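Local structure of ABC transporter, periplasmic substrate-binding protein (Thermotoga maritima, 2HPG) at residues A[70-74]-A[75-79]; A[105-108]-A[109-113]; A[190-194]-A[195-199]; A[282-285]-A[286-290]. The protein probably captures a solute in the periplasm and hands it to a tripartite ATP-independent (TRAP) transporter, as solute-binding proteins of its family do. All blocks are in the same frame, centred on the assembly; numbering follows the deposited sequence.

Interaction 1 of 4, residues A[70-74]-A[75-79]; sequences WNTDS and ARLGM
Asp-73 turns its carboxylate toward the first turn of helix 74-77 and caps it. From CB, the chain places CG between the backbone N and the carbonyl carbon (chi1 61°). CG then lies 3.8 Å from Ala-75 N. OD1 goes further and accepts a hydrogen bond from Arg-76 N at 2.9 Å. The N-H comes nearly in line with the C-O bond of the carboxylate, though the bond is bent at hydrogen, 142°. OD1 also lies 3.3 Å from Ala-75 CB. This is an N-cap, and it sits where strand 68-73 of the mixed sheet runs into the helix. The backbone of Asp-73 works on the same turn. Its O takes a nearly straight bond from Leu-77 N at 3.0 Å, in the carbonyl plane, and a weak one from Arg-76 N. One residue before the cap, Thr-72 OG1 packs 3.3 Å from Arg-76 CB, the two side chains crossing at about a right angle. Ser-74 and Leu-77 both touch Phe-230 of strand 218-234, while Asp-73 and Ala-75 reach Trp-169. With an alanine here instead of Asp-73, Arg-76 N would probably keep only the weak bond to the backbone O, and the helix start would be less firmly held. The carboxylate thus meets an N-H at the positive end of the helix, which would probably favour its ionised form.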
ATOM      1  N   TRP A  70     -11.393  -5.414  -4.208  1.00 20.00           N
ATOM      2  CA  TRP A  70     -10.102  -5.792  -3.654  1.00 20.70           C
ATOM      3  C   TRP A  70      -9.351  -4.596  -3.094  1.00 19.65           C
ATOM      4  O   TRP A  70      -9.396  -3.479  -3.642  1.00 18.99           O
ATOM      5  CB  TRP A  70      -9.213  -6.473  -4.704  1.00 22.11           C
ATOM      6  CG  TRP A  70      -9.869  -7.585  -5.410  1.00 24.42           C
ATOM      7  CD1 TRP A  70     -10.461  -7.546  -6.644  1.00 25.25           C
ATOM      8  CD2 TRP A  70     -10.020  -8.927  -4.933  1.00 25.15           C
ATOM      9  NE1 TRP A  70     -10.983  -8.780  -6.956  1.00 25.95           N
ATOM     10  CE2 TRP A  70     -10.725  -9.646  -5.922  1.00 25.67           C
ATOM     11  CE3 TRP A  70      -9.644  -9.584  -3.761  1.00 25.04           C
ATOM     12  CZ2 TRP A  70     -11.040 -11.001  -5.779  1.00 26.47           C
ATOM     13  CZ3 TRP A  70      -9.962 -10.935  -3.615  1.00 25.07           C
ATOM     14  CH2 TRP A  70     -10.655 -11.625  -4.616  1.00 25.17           C
ATOM     15  N   ASN A  71      -8.654  -4.867  -1.996  1.00 18.54           N
ATOM     16  CA  ASN A  71      -7.618  -4.013  -1.457  1.00 17.91           C
ATOM     17  C   ASN A  71      -6.363  -4.320  -2.244  1.00 18.03           C
ATOM     18  O   ASN A  71      -5.750  -5.361  -2.029  1.00 18.46           O
ATOM     19  CB  ASN A  71      -7.427  -4.348   0.027  1.00 17.61           C
ATOM     20  CG  ASN A  71      -6.215  -3.663   0.658  1.00 17.64           C
ATOM     21  OD1 ASN A  71      -6.129  -2.444   0.677  1.00 13.73           O
ATOM     22  ND2 ASN A  71      -5.311  -4.456   1.241  1.00 17.35           N
ATOM     23  N   THR A  72      -5.988  -3.450  -3.174  1.00 17.76           N
ATOM     24  CA  THR A  72      -4.794  -3.696  -3.995  1.00 17.65           C
ATOM     25  C   THR A  72      -3.849  -2.482  -3.896  1.00 18.05           C
ATOM     26  O   THR A  72      -3.874  -1.774  -2.897  1.00 16.81           O
ATOM     27  CB  THR A  72      -5.207  -4.032  -5.440  1.00 17.46           C
ATOM     28  OG1 THR A  72      -4.057  -4.399  -6.209  1.00 17.88           O
ATOM     29  CG2 THR A  72      -5.917  -2.871  -6.084  1.00 16.60           C
ATOM     30  N   ASP A  73      -3.002  -2.247  -4.903  1.00 18.59           N
ATOM     31  CA  ASP A  73      -2.133  -1.067  -4.897  1.00 18.97           C
ATOM     32  C   ASP A  73      -1.793  -0.590  -6.312  1.00 19.39           C
ATOM     33  O   ASP A  73      -2.184  -1.232  -7.289  1.00 18.81           O
ATOM     34  CB  ASP A  73      -0.879  -1.354  -4.089  1.00 19.29           C
ATOM     35  CG  ASP A  73      -0.064  -2.486  -4.658  1.00 20.32           C
ATOM     36  OD1 ASP A  73      -0.035  -2.679  -5.895  1.00 20.74           O
ATOM     37  OD2 ASP A  73       0.578  -3.171  -3.850  1.00 22.38           O
ATOM     38  N   SER A  74      -1.094   0.545  -6.419  1.00 19.88           N
ATOM     39  CA  SER A  74      -0.777   1.136  -7.729  1.00 19.97           C
ATOM     40  C   SER A  74       0.330   0.374  -8.457  1.00 21.07           C
ATOM     41  O   SER A  74       0.528   0.545  -9.653  1.00 21.30           O
ATOM     42  CB  SER A  74      -0.436   2.628  -7.616  1.00 20.64           C
ATOM     43  OG  SER A  74       0.760   2.858  -6.888  1.00 19.28           O
ATOM     44  N   ALA A  75       1.049  -0.488  -7.750  1.00 22.03           N
ATOM     45  CA  ALA A  75       1.999  -1.364  -8.394  1.00 23.25           C
ATOM     46  C   ALA A  75       1.239  -2.392  -9.245  1.00 24.10           C
ATOM     47  O   ALA A  75       1.744  -2.860 -10.263  1.00 24.62           O
ATOM     48  CB  ALA A  75       2.893  -2.048  -7.361  1.00 22.65           C
ATOM     49  N   ARG A  76       0.029  -2.740  -8.812  1.00 24.81           N
ATOM     50  CA  ARG A  76      -0.865  -3.601  -9.595  1.00 25.02           C
ATOM     51  C   ARG A  76      -1.599  -2.786 -10.668  1.00 24.98           C
ATOM     52  O   ARG A  76      -1.508  -3.083 -11.857  1.00 24.97           O
ATOM     53  CB  ARG A  76      -1.857  -4.306  -8.651  1.00 25.42           C
ATOM     54  CG  ARG A  76      -3.060  -4.988  -9.315  1.00 27.83           C
ATOM     55  CD  ARG A  76      -2.759  -6.397  -9.742  1.00 34.34           C
ATOM     56  NE  ARG A  76      -2.729  -7.301  -8.587  1.00 36.69           N
ATOM     57  CZ  ARG A  76      -2.819  -8.629  -8.659  1.00 38.66           C
ATOM     58  NH1 ARG A  76      -2.971  -9.234  -9.835  1.00 39.77           N
ATOM     59  NH2 ARG A  76      -2.778  -9.361  -7.542  1.00 38.29           N
ATOM     60  N   LEU A  77      -2.303  -1.741 -10.260  1.00 25.01           N
ATOM     61  CA  LEU A  77      -3.062  -0.932 -11.215  1.00 25.19           C
ATOM     62  C   LEU A  77      -2.170  -0.313 -12.289  1.00 25.98           C
ATOM     63  O   LEU A  77      -2.614  -0.063 -13.403  1.00 25.47           O
ATOM     64  CB  LEU A  77      -3.824   0.168 -10.495  1.00 24.66           C
ATOM     65  CG  LEU A  77      -4.823  -0.349  -9.467  1.00 23.55           C
ATOM     66  CD1 LEU A  77      -5.580   0.810  -8.838  1.00 22.06           C
ATOM     67  CD2 LEU A  77      -5.769  -1.345 -10.120  1.00 22.14           C
ATOM     68  N   GLY A  78      -0.914  -0.059 -11.940  1.00 26.96           N
ATOM     69  CA  GLY A  78       0.064   0.474 -12.870  1.00 28.03           C
ATOM     70  C   GLY A  78       0.422  -0.494 -13.981  1.00 29.12           C
ATOM     71  O   GLY A  78       1.112  -0.109 -14.929  1.00 29.64           O
HETATM   72  N   MSE A  79      -0.002  -1.755 -13.869  1.00 29.78           N
HETATM   73  CA  MSE A  79       0.122  -2.718 -14.962  0.60 31.56           C
HETATM   74  C   MSE A  79      -0.844  -2.381 -16.085  1.00 30.21           C
HETATM   75  O   MSE A  79      -0.639  -2.775 -17.211  1.00 30.38           O
HETATM   76  CB  MSE A  79      -0.204  -4.134 -14.495  0.60 32.08           C
HETATM   77  CG  MSE A  79       0.775  -4.750 -13.525  0.60 34.40           C
HETATM   78 SE   MSE A  79       0.273  -6.612 -13.125  0.60 41.94          SE
HETATM   79  CE  MSE A  79       1.974  -7.106 -12.263  0.60 35.96           C
TER

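Interaction 2 of 4, residues A[105-108]-A[109-113]; sequences IEVL and KKIKQ
The carboxylate of Glu-106 is the flat group of this contact; Lys-110 reaches one of its oxygens directly and Lys-109 the other through a water. Lys-110 NZ approaches OE2 from above the carboxylate plane, 38° out of it. The other oxygen, OE1, accepts a hydrogen bond from a water that in turn accepts from Lys-109 NZ. Lys-109 CD lies 3.9 Å from OE1. This is an i to i+4 salt bridge with a water-bridged i+3 neighbour, on the partly exposed side of helix 101-112. Lys-110 NZ stands 2.6 Å from Glu-106 OE2, a short bond. Lys-110 bends at chi2 (-77°) and again at chi4, which curls its amine back to the carboxylate. Its CG also passes 3.5 Å from OE2. A methionine in place of Lys-110 would probably leave OE2 without its charged mate and the carboxylate held mainly by the water link to Lys-109. Lys-109 is extended instead, and its CE lies 3.7 Å from Ile-105 CG2. Beneath the side chains, the i to i+4 bonds of the helix continue from Lys-109 N to Lys-112 N. The other side of the helix is apolar. Leu-108 meets Val-138 of strand 130-146 and Ile-93 of helix 92-95, and Ile-111 reaches Leu-314 of helix 308-318. Lys-112 stays apart from Glu-106 and makes a salt bridge to Asp-254. On the apolar side, Val-107 CG1 touches Ile-111 CD1 at 4.0 Å.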
ATOM      1  N   ILE A 105      -1.766  12.422   4.158  1.00 24.51           N
ATOM      2  CA  ILE A 105      -3.203  12.390   3.863  1.00 25.43           C
ATOM      3  C   ILE A 105      -3.653  13.600   3.065  1.00 26.41           C
ATOM      4  O   ILE A 105      -4.475  13.475   2.154  1.00 26.34           O
ATOM      5  CB  ILE A 105      -4.052  12.357   5.175  1.00 25.25           C
ATOM      6  CG1 ILE A 105      -3.905  11.016   5.910  1.00 25.37           C
ATOM      7  CG2 ILE A 105      -5.537  12.658   4.902  1.00 24.94           C
ATOM      8  CD1 ILE A 105      -4.018   9.769   5.026  1.00 25.00           C
ATOM      9  N   GLU A 106      -3.127  14.775   3.410  1.00 27.53           N
ATOM     10  CA  GLU A 106      -3.477  15.994   2.675  1.00 27.39           C
ATOM     11  C   GLU A 106      -2.962  15.955   1.242  1.00 27.30           C
ATOM     12  O   GLU A 106      -3.671  16.358   0.331  1.00 28.48           O
ATOM     13  CB  GLU A 106      -2.993  17.263   3.405  1.00 27.90           C
ATOM     14  CG  GLU A 106      -3.417  18.578   2.704  1.00 29.99           C
ATOM     15  CD  GLU A 106      -4.903  18.585   2.255  1.00 34.34           C
ATOM     16  OE1 GLU A 106      -5.808  18.353   3.098  1.00 34.64           O
ATOM     17  OE2 GLU A 106      -5.160  18.820   1.050  1.00 36.93           O
ATOM     18  N   VAL A 107      -1.746  15.468   1.032  1.00 26.91           N
ATOM     19  CA  VAL A 107      -1.218  15.254  -0.318  1.00 26.83           C
ATOM     20  C   VAL A 107      -2.084  14.287  -1.147  1.00 26.65           C
ATOM     21  O   VAL A 107      -2.300  14.509  -2.338  1.00 25.25           O
ATOM     22  CB  VAL A 107       0.256  14.741  -0.284  1.00 26.98           C
ATOM     23  CG1 VAL A 107       0.588  13.869  -1.480  1.00 27.44           C
ATOM     24  CG2 VAL A 107       1.201  15.916  -0.244  1.00 27.94           C
ATOM     25  N   LEU A 108      -2.546  13.210  -0.514  1.00 26.75           N
ATOM     26  CA  LEU A 108      -3.422  12.229  -1.178  1.00 26.82           C
ATOM     27  C   LEU A 108      -4.722  12.906  -1.629  1.00 27.16           C
ATOM     28  O   LEU A 108      -5.156  12.721  -2.755  1.00 27.30           O
ATOM     29  CB  LEU A 108      -3.716  11.033  -0.252  1.00 25.96           C
ATOM     30  CG  LEU A 108      -2.544  10.110   0.094  1.00 24.34           C
ATOM     31  CD1 LEU A 108      -2.996   8.900   0.914  1.00 21.61           C
ATOM     32  CD2 LEU A 108      -1.799   9.653  -1.148  1.00 25.09           C
ATOM     33  N   LYS A 109      -5.318  13.717  -0.765  1.00 28.13           N
ATOM     34  CA  LYS A 109      -6.510  14.501  -1.157  1.00 28.91           C
ATOM     35  C   LYS A 109      -6.242  15.414  -2.349  1.00 29.55           C
ATOM     36  O   LYS A 109      -7.061  15.507  -3.253  1.00 30.24           O
ATOM     37  CB  LYS A 109      -7.043  15.318   0.005  1.00 29.14           C
ATOM     38  CG  LYS A 109      -7.488  14.462   1.151  1.00 29.20           C
ATOM     39  CD  LYS A 109      -8.003  15.274   2.307  1.00 30.39           C
ATOM     40  CE  LYS A 109      -8.451  14.361   3.418  1.00 30.92           C
ATOM     41  NZ  LYS A 109      -8.696  15.101   4.674  1.00 33.78           N
ATOM     42  N   LYS A 110      -5.089  16.073  -2.361  1.00 30.00           N
ATOM     43  CA  LYS A 110      -4.711  16.922  -3.482  1.00 30.20           C
ATOM     44  C   LYS A 110      -4.480  16.097  -4.728  1.00 30.05           C
ATOM     45  O   LYS A 110      -4.775  16.547  -5.831  1.00 29.73           O
ATOM     46  CB  LYS A 110      -3.462  17.758  -3.153  1.00 30.91           C
ATOM     47  CG  LYS A 110      -3.736  18.896  -2.186  1.00 31.83           C
ATOM     48  CD  LYS A 110      -4.432  20.089  -2.889  1.00 34.64           C
ATOM     49  CE  LYS A 110      -4.713  21.269  -1.931  1.00 35.02           C
ATOM     50  NZ  LYS A 110      -5.300  20.786  -0.624  1.00 36.83           N
ATOM     51  N   ILE A 111      -3.925  14.895  -4.585  1.00 29.66           N
ATOM     52  CA  ILE A 111      -3.741  14.050  -5.765  1.00 30.02           C
ATOM     53  C   ILE A 111      -5.124  13.665  -6.321  1.00 30.27           C
ATOM     54  O   ILE A 111      -5.320  13.658  -7.531  1.00 30.24           O
ATOM     55  CB  ILE A 111      -2.853  12.784  -5.493  1.00 29.60           C
ATOM     56  CG1 ILE A 111      -1.388  13.196  -5.298  1.00 29.23           C
ATOM     57  CG2 ILE A 111      -2.950  11.797  -6.649  1.00 28.74           C
ATOM     58  CD1 ILE A 111      -0.467  12.061  -4.916  1.00 28.59           C
ATOM     59  N   LYS A 112      -6.080  13.397  -5.437  1.00 31.21           N
ATOM     60  CA  LYS A 112      -7.384  12.918  -5.878  1.00 32.35           C
ATOM     61  C   LYS A 112      -8.107  13.958  -6.723  1.00 33.71           C
ATOM     62  O   LYS A 112      -8.644  13.639  -7.769  1.00 33.89           O
ATOM     63  CB  LYS A 112      -8.262  12.536  -4.701  1.00 32.28           C
ATOM     64  CG  LYS A 112      -9.577  11.894  -5.129  1.00 32.26           C
ATOM     65  CD  LYS A 112     -10.405  11.540  -3.920  1.00 33.30           C
ATOM     66  CE  LYS A 112     -11.918  11.590  -4.177  1.00 34.36           C
ATOM     67  NZ  LYS A 112     -12.620  11.752  -2.869  1.00 35.81           N
ATOM     68  N   GLN A 113      -8.105  15.205  -6.269  1.00 35.14           N
ATOM     69  CA  GLN A 113      -8.757  16.266  -7.026  1.00 36.43           C
ATOM     70  C   GLN A 113      -7.926  16.794  -8.203  1.00 36.31           C
ATOM     71  O   GLN A 113      -8.390  17.653  -8.941  1.00 36.90           O
ATOM     72  CB  GLN A 113      -9.232  17.383  -6.093  1.00 36.52           C
ATOM     73  CG  GLN A 113      -8.158  18.097  -5.336  1.00 37.83           C
ATOM     74  CD  GLN A 113      -8.690  18.815  -4.110  1.00 38.72           C
ATOM     75  OE1 GLN A 113      -9.316  18.203  -3.229  1.00 41.73           O
ATOM     76  NE2 GLN A 113      -8.442  20.120  -4.041  1.00 40.81           N
TER
HETATM   77  O   HOH W   1      -6.437  16.679   5.080  1.00 35.18           O

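Interaction 3 of 4, residues A[190-194]-A[195-199]; sequences TAVQT and RAVDG
Ala-191 O takes two backbone N-H groups from the chain beyond its helix. Ala-196 N gives it a weak bond at 2.8 Å. Arg-195 N bonds to the next carbonyl, Val-192 O, at 3.0 Å. With Arg-195 at positive phi (66°), these two bonds make the Schellman motif that ends helix 188-193. Val-197 N adds a further, straighter bond to Ala-191 O at 3.2 Å, from above the carbonyl plane, with an N-H angle of 163°. A water donates to both Val-192 O and Val-197 O and so ties the last turn to the departing chain. Thr-194 closes the turn from its own side. Its N and OG1 reach Thr-190 O from opposite faces of the carbonyl plane. The apolar contact usual in the motif is made by Ala-191 CB and Ala-196 CB, 4.3 Å apart. In addition, Val-197 CG2 meets two helix side chains, 3.7 Å from Ala-191 CB and 3.9 Å from Val-192 CG2. The two valine side chains cross at about a right angle. Val-192 also packs on Val-215 and Leu-216, and Val-197 on Val-183. Asp-198 makes a salt bridge to Arg-160, and the chain then enters strand 199-202, which runs parallel to strand 160-162.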
ATOM      1  N   THR A 190      11.408 -18.281   6.822  1.00 20.80           N
ATOM      2  CA  THR A 190      12.106 -19.453   6.248  1.00 20.55           C
ATOM      3  C   THR A 190      13.247 -19.052   5.325  1.00 20.19           C
ATOM      4  O   THR A 190      14.344 -19.631   5.369  1.00 19.34           O
ATOM      5  CB  THR A 190      11.140 -20.310   5.411  1.00 21.53           C
ATOM      6  OG1 THR A 190      10.005 -20.667   6.199  1.00 22.61           O
ATOM      7  CG2 THR A 190      11.814 -21.580   4.899  1.00 20.39           C
ATOM      8  N   ALA A 191      12.990 -18.064   4.469  1.00 20.22           N
ATOM      9  CA  ALA A 191      14.035 -17.578   3.553  1.00 20.22           C
ATOM     10  C   ALA A 191      15.242 -16.984   4.294  1.00 20.46           C
ATOM     11  O   ALA A 191      16.375 -17.151   3.870  1.00 21.12           O
ATOM     12  CB  ALA A 191      13.453 -16.570   2.575  1.00 19.48           C
ATOM     13  N   VAL A 192      14.997 -16.301   5.408  1.00 20.86           N
ATOM     14  CA  VAL A 192      16.079 -15.754   6.232  1.00 21.16           C
ATOM     15  C   VAL A 192      16.797 -16.886   6.997  1.00 21.77           C
ATOM     16  O   VAL A 192      18.010 -17.014   6.922  1.00 21.40           O
ATOM     17  CB  VAL A 192      15.573 -14.679   7.228  1.00 21.34           C
ATOM     18  CG1 VAL A 192      16.735 -14.124   8.058  1.00 20.39           C
ATOM     19  CG2 VAL A 192      14.857 -13.535   6.488  1.00 20.19           C
ATOM     20  N   GLN A 193      16.052 -17.723   7.702  1.00 22.63           N
ATOM     21  CA  GLN A 193      16.678 -18.827   8.459  1.00 23.10           C
ATOM     22  C   GLN A 193      17.488 -19.776   7.561  1.00 24.00           C
ATOM     23  O   GLN A 193      18.553 -20.251   7.948  1.00 24.77           O
ATOM     24  CB  GLN A 193      15.641 -19.625   9.263  1.00 23.26           C
ATOM     25  CG  GLN A 193      16.297 -20.626  10.228  1.00 23.07           C
ATOM     26  CD  GLN A 193      15.340 -21.243  11.233  1.00 23.52           C
ATOM     27  OE1 GLN A 193      14.116 -21.225  11.052  1.00 23.30           O
ATOM     28  NE2 GLN A 193      15.907 -21.836  12.296  1.00 21.62           N
ATOM     29  N   THR A 194      17.002 -20.050   6.356  1.00 24.68           N
ATOM     30  CA  THR A 194      17.741 -20.918   5.421  1.00 24.30           C
ATOM     31  C   THR A 194      18.745 -20.161   4.532  1.00 24.56           C
ATOM     32  O   THR A 194      19.352 -20.748   3.639  1.00 23.45           O
ATOM     33  CB  THR A 194      16.769 -21.691   4.530  1.00 24.71           C
ATOM     34  OG1 THR A 194      15.965 -20.766   3.793  1.00 24.78           O
ATOM     35  CG2 THR A 194      15.875 -22.609   5.366  1.00 24.29           C
ATOM     36  N   ARG A 195      18.896 -18.858   4.773  1.00 24.45           N
ATOM     37  CA  ARG A 195      19.891 -18.013   4.101  1.00 25.11           C
ATOM     38  C   ARG A 195      19.661 -17.833   2.591  1.00 24.05           C
ATOM     39  O   ARG A 195      20.611 -17.583   1.845  1.00 24.62           O
ATOM     40  CB  ARG A 195      21.316 -18.534   4.389  1.00 25.27           C
ATOM     41  CG  ARG A 195      21.488 -18.909   5.849  1.00 28.23           C
ATOM     42  CD  ARG A 195      22.867 -18.702   6.390  1.00 30.55           C
ATOM     43  NE  ARG A 195      23.759 -19.812   6.087  1.00 35.07           N
ATOM     44  CZ  ARG A 195      23.698 -21.023   6.649  1.00 38.36           C
ATOM     45  NH1 ARG A 195      22.756 -21.322   7.550  1.00 39.42           N
ATOM     46  NH2 ARG A 195      24.585 -21.958   6.287  1.00 39.04           N
ATOM     47  N   ALA A 196      18.412 -17.960   2.146  1.00 22.67           N
ATOM     48  CA  ALA A 196      18.058 -17.680   0.752  1.00 22.03           C
ATOM     49  C   ALA A 196      17.988 -16.169   0.499  1.00 21.22           C
ATOM     50  O   ALA A 196      18.205 -15.713  -0.623  1.00 20.55           O
ATOM     51  CB  ALA A 196      16.736 -18.377   0.377  1.00 21.48           C
ATOM     52  N   VAL A 197      17.675 -15.392   1.541  1.00 20.91           N
ATOM     53  CA  VAL A 197      17.734 -13.922   1.497  1.00 20.11           C
ATOM     54  C   VAL A 197      18.479 -13.375   2.720  1.00 19.79           C
ATOM     55  O   VAL A 197      18.662 -14.089   3.717  1.00 20.00           O
ATOM     56  CB  VAL A 197      16.321 -13.237   1.408  1.00 20.63           C
ATOM     57  CG1 VAL A 197      15.563 -13.714   0.167  1.00 20.53           C
ATOM     58  CG2 VAL A 197      15.508 -13.472   2.669  1.00 18.48           C
ATOM     59  N   ASP A 198      18.892 -12.111   2.637  1.00 18.79           N
ATOM     60  CA  ASP A 198      19.655 -11.466   3.710  1.00 18.94           C
ATOM     61  C   ASP A 198      18.778 -10.579   4.590  1.00 18.65           C
ATOM     62  O   ASP A 198      19.156 -10.228   5.714  1.00 19.65           O
ATOM     63  CB  ASP A 198      20.766 -10.603   3.138  1.00 18.80           C
ATOM     64  CG  ASP A 198      21.760 -11.390   2.344  1.00 20.22           C
ATOM     65  OD1 ASP A 198      22.208 -12.442   2.842  1.00 23.61           O
ATOM     66  OD2 ASP A 198      22.117 -10.940   1.229  1.00 19.20           O
ATOM     67  N   GLY A 199      17.613 -10.211   4.079  1.00 18.03           N
ATOM     68  CA  GLY A 199      16.719  -9.318   4.813  1.00 17.06           C
ATOM     69  C   GLY A 199      15.459  -9.019   4.040  1.00 15.65           C
ATOM     70  O   GLY A 199      15.148  -9.668   3.035  1.00 16.11           O
TER
HETATM   71  O   HOH W   2      19.886 -15.084   6.596  1.00 26.73           O

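Interaction 4 of 4, residues A[282-285]-A[286-290]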
ATOM      1  N   ALA A 282      17.803  -3.691  17.098  1.00 18.97           N
ATOM      2  CA  ALA A 282      18.514  -2.427  17.058  1.00 18.45           C
ATOM      3  C   ALA A 282      17.932  -1.557  15.971  1.00 18.47           C
ATOM      4  O   ALA A 282      17.907  -1.957  14.816  1.00 19.36           O
ATOM      5  CB  ALA A 282      19.979  -2.661  16.775  1.00 19.21           C
ATOM      6  N   VAL A 283      17.457  -0.374  16.344  1.00 18.06           N
ATOM      7  CA  VAL A 283      16.905   0.583  15.383  1.00 17.56           C
ATOM      8  C   VAL A 283      17.984   1.551  14.980  1.00 18.28           C
ATOM      9  O   VAL A 283      18.623   2.134  15.841  1.00 19.20           O
ATOM     10  CB  VAL A 283      15.741   1.365  15.995  1.00 17.13           C
ATOM     11  CG1 VAL A 283      15.246   2.437  15.039  1.00 15.78           C
ATOM     12  CG2 VAL A 283      14.635   0.417  16.331  1.00 15.61           C
ATOM     13  N   ILE A 284      18.206   1.710  13.671  1.00 18.75           N
ATOM     14  CA  ILE A 284      19.034   2.776  13.136  1.00 18.39           C
ATOM     15  C   ILE A 284      18.088   3.917  12.778  1.00 18.91           C
ATOM     16  O   ILE A 284      17.351   3.812  11.807  1.00 18.66           O
ATOM     17  CB  ILE A 284      19.798   2.334  11.886  1.00 18.16           C
ATOM     18  CG1 ILE A 284      20.569   1.036  12.163  1.00 18.48           C
ATOM     19  CG2 ILE A 284      20.742   3.428  11.445  1.00 17.63           C
ATOM     20  CD1 ILE A 284      21.563   1.138  13.299  1.00 19.54           C
ATOM     21  N   PRO A 285      18.059   4.990  13.593  1.00 19.68           N
ATOM     22  CA  PRO A 285      17.038   6.017  13.422  1.00 20.03           C
ATOM     23  C   PRO A 285      17.235   6.790  12.133  1.00 20.52           C
ATOM     24  O   PRO A 285      18.327   6.772  11.566  1.00 20.05           O
ATOM     25  CB  PRO A 285      17.237   6.958  14.626  1.00 19.95           C
ATOM     26  CG  PRO A 285      18.323   6.399  15.432  1.00 19.47           C
ATOM     27  CD  PRO A 285      18.982   5.295  14.701  1.00 19.93           C
ATOM     28  N   ALA A 286      16.180   7.458  11.684  1.00 21.72           N
ATOM     29  CA  ALA A 286      16.206   8.176  10.407  1.00 23.30           C
ATOM     30  C   ALA A 286      17.329   9.212  10.395  1.00 24.94           C
ATOM     31  O   ALA A 286      18.102   9.307   9.433  1.00 25.95           O
ATOM     32  CB  ALA A 286      14.833   8.838  10.132  1.00 23.10           C
ATOM     33  N   SER A 287      17.456   9.950  11.494  1.00 26.42           N
ATOM     34  CA  SER A 287      18.485  10.983  11.635  1.00 26.75           C
ATOM     35  C   SER A 287      19.914  10.488  11.461  1.00 27.85           C
ATOM     36  O   SER A 287      20.809  11.288  11.200  1.00 29.00           O
ATOM     37  CB  SER A 287      18.347  11.657  12.995  1.00 27.39           C
ATOM     38  OG  SER A 287      18.642  10.742  14.035  1.00 28.57           O
ATOM     39  N   GLU A 288      20.146   9.183  11.595  1.00 27.88           N
ATOM     40  CA  GLU A 288      21.456   8.605  11.339  1.00 27.90           C
ATOM     41  C   GLU A 288      21.644   8.133   9.899  1.00 27.71           C
ATOM     42  O   GLU A 288      22.692   7.573   9.550  1.00 27.42           O
ATOM     43  CB  GLU A 288      21.669   7.393  12.226  1.00 27.89           C
ATOM     44  CG  GLU A 288      21.853   7.704  13.684  1.00 29.53           C
ATOM     45  CD  GLU A 288      22.381   6.497  14.455  1.00 30.66           C
ATOM     46  OE1 GLU A 288      23.033   5.608  13.843  1.00 34.67           O
ATOM     47  OE2 GLU A 288      22.138   6.441  15.682  1.00 36.97           O
ATOM     48  N   ILE A 289      20.624   8.305   9.071  1.00 27.32           N
ATOM     49  CA  ILE A 289      20.645   7.734   7.733  1.00 26.73           C
ATOM     50  C   ILE A 289      20.721   8.853   6.722  1.00 27.00           C
ATOM     51  O   ILE A 289      20.081   9.889   6.875  1.00 26.12           O
ATOM     52  CB  ILE A 289      19.407   6.833   7.495  1.00 26.76           C
ATOM     53  CG1 ILE A 289      19.477   5.619   8.445  1.00 25.86           C
ATOM     54  CG2 ILE A 289      19.343   6.385   6.044  1.00 27.28           C
ATOM     55  CD1 ILE A 289      18.211   4.786   8.536  1.00 25.10           C
ATOM     56  N   ASP A 290      21.524   8.623   5.689  1.00 27.15           N
ATOM     57  CA  ASP A 290      21.660   9.572   4.601  1.00 27.59           C
ATOM     58  C   ASP A 290      20.448   9.449   3.666  1.00 27.48           C
ATOM     59  O   ASP A 290      20.559   8.852   2.610  1.00 27.70           O
ATOM     60  CB  ASP A 290      22.949   9.267   3.840  1.00 27.36           C
ATOM     61  CG  ASP A 290      23.350  10.389   2.921  1.00 28.32           C
ATOM     62  OD1 ASP A 290      22.578  11.370   2.793  1.00 25.59           O
ATOM     63  OD2 ASP A 290      24.455  10.290   2.339  1.00 29.23           O
TER
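Strand 282-284 ends at Ile-284, and the chain turns at Pro-285 into a 3-10 segment, 286-288. Glu-288 N closes the turn with a bond to Pro-285 O, 3.0 Å, from above the carbonyl plane. Ile-289 N then bonds to Ala-286 O, the next i to i+3 step. Side chains fold back over this turn. Glu-288 lays its extended chain against the proline ring, crossing it at a slant. Its CG lies 3.9 Å from Pro-285 CD, and its OE2 lies 3.5 Å from the same carbon. OE1 lies 4.0 Å from Ile-284 CG2. That methyl also meets Ile-289 CG1 at 3.9 Å, the two isoleucines crossing at about a right angle. CG1 of Ile-289 stands anti to the carbonyl carbon (chi1 -65°), which brings CD1 within 3.5 Å of Ile-284 O. Ile-284 packs further on Pro-149 and Arg-151, and Ile-289 on Thr-222 of strand 218-234. Asp-290 then takes the N-cap position of helix 291-305. Between the two segments, then, the contact is mainly van der Waals packing around a single backbone hydrogen bond. The Glu-288 carboxylate meets only carbon here, and its charge is answered weakly by Arg-151, a long ion pair.

How the interactions relate
All four contacts are local, at turns, strand ends or along a helix, and none touches another. Interaction 1 lies deepest, its centre about 9 Å from the chain centre, and none of its touching residues is exposed. Interactions 3 and 4 are peripheral, their centres about 24 and 23 Å from it. Interactions 1 and 4 reach the same sheet, since strands 68-73 and 282-284 both pair with strand 218-234. Interactions 1 and 3 treat opposite helix ends: a carboxylate caps the start in one, backbone N-H groups and apolar packing close the end in the other. Interaction 2 alone carries a salt bridge between its segments, on the partly exposed side of a helix.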